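Local coordinates for FAD-dependent pyridine nucleotide-disulphide oxidoreductase (Desulfovibrio vulgaris, PDB 3IWA), which probably transfers electrons from NADH or NADPH through FAD to an acceptor, as other pyridine nucleotide-disulphide oxidoreductases do, at residues V176-M181 with A247-L252; D185-E190 with R243-D248; V226-E229 with K234-R237. All coordinates share one frame; numbering follows the deposited sequence.

Interactions 1 to 3 trace a gradient from core to surface. Interaction 1 joins a helix to the parallel sheet of the Rossmann-type domain, and interaction 2 joins that same sheet to a small antiparallel one. Both are buried and purely apolar, and they share A247 and D248, the link between the consecutive strands 244-246 and 249-252, which belong to different sheets. Interaction 3 lies within the small sheet, only partly buried, and relies on backbone hydrogen bonds and salt bridges. It is tied to the others through A236 O, which lies 2.9 Å from A247 N, a probable hydrogen bond. Between layers the chemistry is apolar and undirected; inside a hairpin it is polar and directional.

Interaction 1: residues V176-M181 with A247-L252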
loop_
_atom_site.group_PDB
_atom_site.type_symbol
_atom_site.label_atom_id
_atom_site.label_comp_id
_atom_site.label_asym_id
_atom_site.label_seq_id
_atom_site.Cartn_x
_atom_site.Cartn_y
_atom_site.Cartn_z
ATOM N N VAL A 176 25.021 -9.901 0.955
ATOM C CA VAL A 176 24.191 -10.939 0.365
ATOM C C VAL A 176 24.663 -11.268 -1.055
ATOM O O VAL A 176 24.869 -12.413 -1.369
ATOM C CB VAL A 176 22.708 -10.498 0.356
ATOM C CG1 VAL A 176 21.852 -11.440 -0.493
ATOM C CG2 VAL A 176 22.170 -10.410 1.788
ATOM N N SER A 177 24.877 -10.260 -1.886
ATOM C CA SER A 177 25.338 -10.481 -3.250
ATOM C C SER A 177 26.661 -11.214 -3.331
ATOM O O SER A 177 26.806 -12.140 -4.125
ATOM C CB SER A 177 25.519 -9.164 -3.977
ATOM O OG SER A 177 24.265 -8.611 -4.312
ATOM N N LEU A 178 27.633 -10.761 -2.548
ATOM C CA LEU A 178 28.959 -11.357 -2.577
ATOM C C LEU A 178 28.882 -12.809 -2.124
ATOM O O LEU A 178 29.436 -13.675 -2.784
ATOM C CB LEU A 178 29.978 -10.567 -1.737
ATOM C CG LEU A 178 30.241 -9.105 -2.143
ATOM C CD1 LEU A 178 31.256 -8.423 -1.237
ATOM C CD2 LEU A 178 30.697 -9.019 -3.586
ATOM N N ALA A 179 28.190 -13.087 -1.024
ATOM C CA ALA A 179 28.100 -14.470 -0.544
ATOM C C ALA A 179 27.265 -15.343 -1.480
ATOM O O ALA A 179 27.570 -16.514 -1.676
ATOM C CB ALA A 179 27.557 -14.527 0.877
ATOM N N ASP A 180 26.236 -14.773 -2.098
ATOM C CA ASP A 180 25.271 -15.577 -2.867
ATOM C C ASP A 180 25.594 -15.746 -4.352
ATOM O O ASP A 180 25.389 -16.816 -4.902
ATOM C CB ASP A 180 23.860 -14.994 -2.711
ATOM C CG ASP A 180 22.822 -16.053 -2.444
ATOM O OD1 ASP A 180 23.120 -17.006 -1.687
ATOM O OD2 ASP A 180 21.707 -15.931 -2.987
ATOM N N MET A 181 26.053 -14.686 -5.012
ATOM C CA MET A 181 26.420 -14.772 -6.426
ATOM C C MET A 181 27.756 -15.461 -6.556
ATOM O O MET A 181 27.981 -16.183 -7.517
ATOM C CB MET A 181 26.579 -13.394 -7.093
ATOM C CG MET A 181 25.307 -12.558 -7.322
ATOM S SD MET A 181 25.731 -10.785 -7.539
ATOM C CE MET A 181 26.531 -10.737 -9.142
ATOM N N ALA A 247 41.132 -9.572 4.718
ATOM C CA ALA A 247 40.304 -9.136 3.608
ATOM C C ALA A 247 41.154 -8.724 2.426
ATOM O O ALA A 247 42.010 -7.875 2.569
ATOM C CB ALA A 247 39.430 -7.958 4.018
ATOM N N ASP A 248 40.884 -9.301 1.257
ATOM C CA ASP A 248 41.439 -8.787 0.007
ATOM C C ASP A 248 40.473 -7.819 -0.686
ATOM O O ASP A 248 40.825 -7.172 -1.658
ATOM C CB ASP A 248 41.878 -9.925 -0.944
ATOM C CG ASP A 248 40.843 -11.041 -1.068
ATOM O OD1 ASP A 248 40.193 -11.182 -2.129
ATOM O OD2 ASP A 248 40.688 -11.805 -0.113
ATOM N N LEU A 249 39.243 -7.750 -0.202
ATOM C CA LEU A 249 38.267 -6.717 -0.638
ATOM C C LEU A 249 37.609 -6.127 0.607
ATOM O O LEU A 249 37.114 -6.863 1.450
ATOM C CB LEU A 249 37.183 -7.324 -1.543
ATOM C CG LEU A 249 36.087 -6.386 -2.064
ATOM C CD1 LEU A 249 36.619 -5.438 -3.127
ATOM C CD2 LEU A 249 34.926 -7.190 -2.606
ATOM N N VAL A 250 37.609 -4.804 0.688
ATOM C CA VAL A 250 36.940 -4.068 1.735
ATOM C C VAL A 250 35.963 -3.064 1.106
ATOM O O VAL A 250 36.364 -2.186 0.326
ATOM C CB VAL A 250 37.949 -3.331 2.630
ATOM C CG1 VAL A 250 37.233 -2.466 3.625
ATOM C CG2 VAL A 250 38.880 -4.346 3.316
ATOM N N ILE A 251 34.687 -3.227 1.429
ATOM C CA ILE A 251 33.631 -2.363 0.921
ATOM C C ILE A 251 33.338 -1.285 1.967
ATOM O O ILE A 251 33.045 -1.597 3.113
ATOM C CB ILE A 251 32.361 -3.178 0.640
ATOM C CG1 ILE A 251 32.659 -4.378 -0.271
ATOM C CG2 ILE A 251 31.315 -2.337 -0.013
ATOM C CD1 ILE A 251 33.029 -3.991 -1.678
ATOM N N LEU A 252 33.476 -0.025 1.582
ATOM C CA LEU A 252 33.069 1.096 2.419
ATOM C C LEU A 252 31.593 1.451 2.126
ATOM O O LEU A 252 31.259 1.935 1.038
ATOM C CB LEU A 252 33.973 2.321 2.192
ATOM C CG LEU A 252 35.475 2.164 2.470
ATOM C CD1 LEU A 252 36.142 3.529 2.396
ATOM C CD2 LEU A 252 35.788 1.499 3.806
#
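L178 projects from helix 169-182 onto L249 and I251 of strand 249-252, a helix-on-sheet contact in a Rossmann-type domain. The helix forms the crossover of a beta-alpha-beta unit, linking strand 161-165 to strand 185-189, and follows a glycine-rich turn with a GxGxxG-like pattern (G166, G168, G171), consistent with a site for a dinucleotide. Strand 249-252 runs parallel to 161-165 on its other flank, so L178 reaches past the first strand, where it also touches A162, to arrive at the next. The tight part is small. With CG set anti to its carbonyl carbon (chi1 -61°) and the chain extended beyond, L178 sends its CD1 methyl forward as the point of touch. L249 turns its CG the other way, anti to its backbone N (chi1 179°), and offers CD2, the two leucines meeting at a slant. I251, two residues along and on the same face of the strand, brings up CG1, while its CD1 approaches L249 CD2 to 3.8 Å; the strand thus presents a paired apolar surface to a single helix side chain. Away from this point the two segments part. D180 and M181 lie on the exposed side of the helix, and V176 and D180 lean instead on F345. On the strand, V250 belongs to the opposite layer, packed on V235 and V238 of the antiparallel sheet. D248, just before the strand, spends its carboxylate on the chain itself, OD1 and OD2 accepting from the backbone N atoms of S160 and K161. What remains at the centre is one methyl resting against two neighbours of the strand: L178 CD1 lies 4.1 Å from L249 CD2 and 4.4 Å from I251 CG1.

Interaction 2: residues D185-E190 with R243-D248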
loop_
_atom_site.group_PDB
_atom_site.type_symbol
_atom_site.label_atom_id
_atom_site.label_comp_id
_atom_site.label_asym_id
_atom_site.label_seq_id
_atom_site.Cartn_x
_atom_site.Cartn_y
_atom_site.Cartn_z
ATOM N N ASP A 185 33.602 -15.409 1.077
ATOM C CA ASP A 185 33.604 -15.288 2.543
ATOM C C ASP A 185 33.429 -13.830 2.989
ATOM O O ASP A 185 34.292 -12.976 2.755
ATOM C CB ASP A 185 34.907 -15.864 3.106
ATOM C CG ASP A 185 34.886 -16.008 4.640
ATOM O OD1 ASP A 185 34.290 -15.160 5.349
ATOM O OD2 ASP A 185 35.487 -16.974 5.130
ATOM N N THR A 186 32.295 -13.565 3.629
ATOM C CA THR A 186 31.828 -12.208 3.840
ATOM C C THR A 186 31.548 -11.929 5.296
ATOM O O THR A 186 30.878 -12.710 5.960
ATOM C CB THR A 186 30.572 -11.943 2.993
ATOM O OG1 THR A 186 30.846 -12.331 1.647
ATOM C CG2 THR A 186 30.213 -10.472 2.985
ATOM N N THR A 187 32.068 -10.797 5.767
ATOM C CA THR A 187 31.883 -10.322 7.140
ATOM C C THR A 187 31.421 -8.867 7.119
ATOM O O THR A 187 31.962 -8.046 6.382
ATOM C CB THR A 187 33.184 -10.398 7.927
ATOM O OG1 THR A 187 33.738 -11.702 7.758
ATOM C CG2 THR A 187 32.968 -10.106 9.409
ATOM N N VAL A 188 30.403 -8.557 7.907
ATOM C CA VAL A 188 29.929 -7.176 8.065
ATOM C C VAL A 188 30.406 -6.693 9.401
ATOM O O VAL A 188 30.268 -7.389 10.375
ATOM C CB VAL A 188 28.384 -7.045 8.002
ATOM C CG1 VAL A 188 27.981 -5.604 8.230
ATOM C CG2 VAL A 188 27.844 -7.521 6.687
ATOM N N VAL A 189 30.995 -5.506 9.423
ATOM C CA VAL A 189 31.435 -4.863 10.642
ATOM C C VAL A 189 30.720 -3.515 10.788
ATOM O O VAL A 189 30.843 -2.649 9.957
ATOM C CB VAL A 189 32.995 -4.652 10.647
ATOM C CG1 VAL A 189 33.437 -3.840 11.887
ATOM C CG2 VAL A 189 33.730 -6.012 10.551
ATOM N N GLU A 190 29.999 -3.357 11.889
ATOM C CA GLU A 190 29.164 -2.200 12.137
ATOM C C GLU A 190 29.525 -1.581 13.494
ATOM O O GLU A 190 29.572 -2.244 14.520
ATOM C CB GLU A 190 27.694 -2.617 12.065
ATOM C CG GLU A 190 26.676 -1.578 12.549
ATOM C CD GLU A 190 26.712 -0.292 11.779
ATOM O OE1 GLU A 190 26.566 -0.359 10.548
ATOM O OE2 GLU A 190 26.877 0.786 12.396
ATOM N N ARG A 243 39.471 -7.362 16.930
ATOM C CA ARG A 243 40.054 -8.483 16.202
ATOM C C ARG A 243 40.805 -8.047 14.956
ATOM O O ARG A 243 40.828 -6.864 14.601
ATOM C CB ARG A 243 38.979 -9.528 15.845
ATOM C CG ARG A 243 38.135 -9.214 14.581
ATOM C CD ARG A 243 36.710 -9.811 14.630
ATOM N NE ARG A 243 35.924 -9.219 15.721
ATOM C CZ ARG A 243 35.321 -9.892 16.709
ATOM N NH1 ARG A 243 34.648 -9.230 17.631
ATOM N NH2 ARG A 243 35.354 -11.216 16.781
ATOM N N THR A 244 41.414 -9.036 14.308
ATOM C CA THR A 244 42.052 -8.882 13.006
ATOM C C THR A 244 41.310 -9.776 12.007
ATOM O O THR A 244 41.101 -10.962 12.273
ATOM C CB THR A 244 43.555 -9.275 13.048
ATOM O OG1 THR A 244 44.266 -8.343 13.874
ATOM C CG2 THR A 244 44.182 -9.279 11.631
ATOM N N LEU A 245 40.888 -9.191 10.880
ATOM C CA LEU A 245 40.183 -9.926 9.827
ATOM C C LEU A 245 41.016 -9.860 8.567
ATOM O O LEU A 245 41.519 -8.804 8.190
ATOM C CB LEU A 245 38.810 -9.300 9.541
ATOM C CG LEU A 245 37.781 -9.259 10.675
ATOM C CD1 LEU A 245 36.765 -8.167 10.452
ATOM C CD2 LEU A 245 37.100 -10.614 10.842
ATOM N N ASP A 246 41.171 -10.993 7.916
ATOM C CA ASP A 246 41.775 -11.001 6.588
ATOM C C ASP A 246 40.735 -10.514 5.564
ATOM O O ASP A 246 39.602 -11.006 5.548
ATOM C CB ASP A 246 42.259 -12.416 6.200
ATOM C CG ASP A 246 43.431 -12.923 7.057
ATOM O OD1 ASP A 246 44.452 -12.214 7.203
ATOM O OD2 ASP A 246 43.335 -14.070 7.539
ATOM N N ALA A 247 41.132 -9.572 4.718
ATOM C CA ALA A 247 40.304 -9.136 3.608
ATOM C C ALA A 247 41.154 -8.724 2.426
ATOM O O ALA A 247 42.010 -7.875 2.569
ATOM C CB ALA A 247 39.430 -7.958 4.018
ATOM N N ASP A 248 40.884 -9.301 1.257
ATOM C CA ASP A 248 41.439 -8.787 0.007
ATOM C C ASP A 248 40.473 -7.819 -0.686
ATOM O O ASP A 248 40.825 -7.172 -1.658
ATOM C CB ASP A 248 41.878 -9.925 -0.944
ATOM C CG ASP A 248 40.843 -11.041 -1.068
ATOM O OD1 ASP A 248 40.193 -11.182 -2.129
ATOM O OD2 ASP A 248 40.688 -11.805 -0.113
#
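L245 reaches from one sheet to another to meet V189 and T187, showing how one leucine can join layers whose backbones stay well apart. It sits on strand 244-246, an outer strand of the small antiparallel sheet; its partners sit on strand 185-189 of the parallel Rossmann-type sheet. The bond to CB already aims at that strand, though CB itself is still 5.9 Å from T187 CG2. With CG anti to the carbonyl carbon (chi1 -61°), the chain carries on in this direction, and at CG it forks. CD1 makes the close approach, 3.7 Å from V189 CG2, and is 4.4 Å from T187 CG2. CD2 stands equally far from that threonine methyl, 4.4 Å from T187 CG2, and is also 3.9 Å from R243 CD of its own segment. The side chains of V189 and L245 run alongside in opposing senses and touch through one methyl each. Charge is kept at the margin: R243 pairs with E223, whereas E190, just after strand 185-189, hydrogen-bonds through OE1 to the backbone N of G167 in the glycine-rich turn. All the touching atoms are carbon, which implies cohesion by dispersion and exclusion of water; such a contact imposes little directional demand on how the two sheets meet.

Interaction 3: residues V226-E229 with K234-R237; sequences VRLE and KVAR
E229 and R237 face each other as an antiparallel hydrogen-bonded pair in the hairpin of strands 225-230 and 235-240. The backbone bonds come first. E229 N gives a nearly straight bond to R237 O (2.8 Å, 173°). In return, E229 O accepts from both A236 N and R237 N, each 2.8 Å away, the signature of a classic beta bulge with A236 and R237 opposite one residue. The salt bridges lie on the face of the sheet that carries the side chains of E229 and R237. R237, bent at chi3 (-64°), brings NE to E229 OE1 at 3.0 Å; the oxygen receives it through its anti lone pair, in the guanidinium plane, although carboxylate and guanidinium planes are turned 61° apart. The other oxygen, OE2, accepts from R227 NE at 2.7 Å, so E229 is shared by two arginines, and R237 NH2 has a further partner in E231. Apolar contact is slight: L228 CD1 and V235 CG2 stand 4.2 Å apart, on the side facing V138. A carboxylate held through both oxygens is probably fixed in rotation and kept ionised, and its charge, with that of E231, would partly offset that of R237, whose side chain lies about 4 Å from a bound calcium ion.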
loop_
_atom_site.group_PDB
_atom_site.type_symbol
_atom_site.label_atom_id
_atom_site.label_comp_id
_atom_site.label_asym_id
_atom_site.label_seq_id
_atom_site.Cartn_x
_atom_site.Cartn_y
_atom_site.Cartn_z
ATOM N N VAL A 226 39.956 0.202 13.170
ATOM C CA VAL A 226 41.117 0.910 13.709
ATOM C C VAL A 226 42.173 1.210 12.650
ATOM O O VAL A 226 42.759 2.295 12.655
ATOM C CB VAL A 226 41.720 0.151 14.912
ATOM C CG1 VAL A 226 43.192 0.446 15.054
ATOM C CG2 VAL A 226 40.968 0.545 16.205
ATOM N N ARG A 227 42.422 0.261 11.759
ATOM C CA ARG A 227 43.241 0.512 10.596
ATOM C C ARG A 227 43.102 -0.646 9.583
ATOM O O ARG A 227 42.649 -1.735 9.928
ATOM C CB ARG A 227 44.714 0.721 10.996
ATOM C CG ARG A 227 45.446 -0.563 11.357
ATOM C CD ARG A 227 46.967 -0.378 11.621
ATOM N NE ARG A 227 47.376 -1.540 12.398
ATOM C CZ ARG A 227 47.131 -1.688 13.693
ATOM N NH1 ARG A 227 46.564 -0.724 14.389
ATOM N NH2 ARG A 227 47.484 -2.801 14.301
ATOM N N LEU A 228 43.460 -0.358 8.332
ATOM C CA LEU A 228 43.623 -1.370 7.299
ATOM C C LEU A 228 45.125 -1.627 7.066
ATOM O O LEU A 228 45.922 -0.698 7.031
ATOM C CB LEU A 228 42.977 -0.947 5.986
ATOM C CG LEU A 228 41.510 -0.521 6.003
ATOM C CD1 LEU A 228 40.953 -0.471 4.547
ATOM C CD2 LEU A 228 40.667 -1.419 6.898
ATOM N N GLU A 229 45.465 -2.901 6.928
ATOM C CA GLU A 229 46.823 -3.353 6.678
ATOM C C GLU A 229 46.935 -3.985 5.303
ATOM O O GLU A 229 46.014 -4.715 4.863
ATOM C CB GLU A 229 47.264 -4.336 7.757
ATOM C CG GLU A 229 48.024 -3.625 8.854
ATOM C CD GLU A 229 48.244 -4.433 10.093
ATOM O OE1 GLU A 229 48.379 -5.669 9.996
ATOM O OE2 GLU A 229 48.319 -3.786 11.171
ATOM N N LYS A 234 48.057 -3.202 -1.662
ATOM C CA LYS A 234 46.727 -3.791 -1.729
ATOM C C LYS A 234 46.291 -4.250 -0.328
ATOM O O LYS A 234 47.082 -4.843 0.412
ATOM C CB LYS A 234 46.741 -5.010 -2.666
ATOM N N VAL A 235 45.036 -3.983 0.038
ATOM C CA VAL A 235 44.522 -4.380 1.367
ATOM C C VAL A 235 44.630 -5.874 1.558
ATOM O O VAL A 235 44.349 -6.640 0.664
ATOM C CB VAL A 235 43.008 -3.948 1.611
ATOM C CG1 VAL A 235 42.016 -4.762 0.730
ATOM C CG2 VAL A 235 42.629 -4.071 3.105
ATOM N N ALA A 236 45.025 -6.275 2.752
ATOM C CA ALA A 236 45.098 -7.680 3.127
ATOM C C ALA A 236 44.431 -7.968 4.485
ATOM O O ALA A 236 44.045 -9.121 4.761
ATOM C CB ALA A 236 46.564 -8.121 3.163
ATOM N N ARG A 237 44.342 -6.957 5.355
ATOM C CA ARG A 237 43.766 -7.154 6.682
ATOM C C ARG A 237 43.001 -5.912 7.169
ATOM O O ARG A 237 43.415 -4.781 6.935
ATOM C CB ARG A 237 44.864 -7.513 7.693
ATOM C CG ARG A 237 45.601 -8.825 7.415
ATOM C CD ARG A 237 46.761 -9.043 8.400
ATOM N NE ARG A 237 47.807 -8.011 8.247
ATOM C CZ ARG A 237 48.729 -7.993 7.275
ATOM N NH1 ARG A 237 49.625 -7.005 7.221
ATOM N NH2 ARG A 237 48.763 -8.951 6.350
#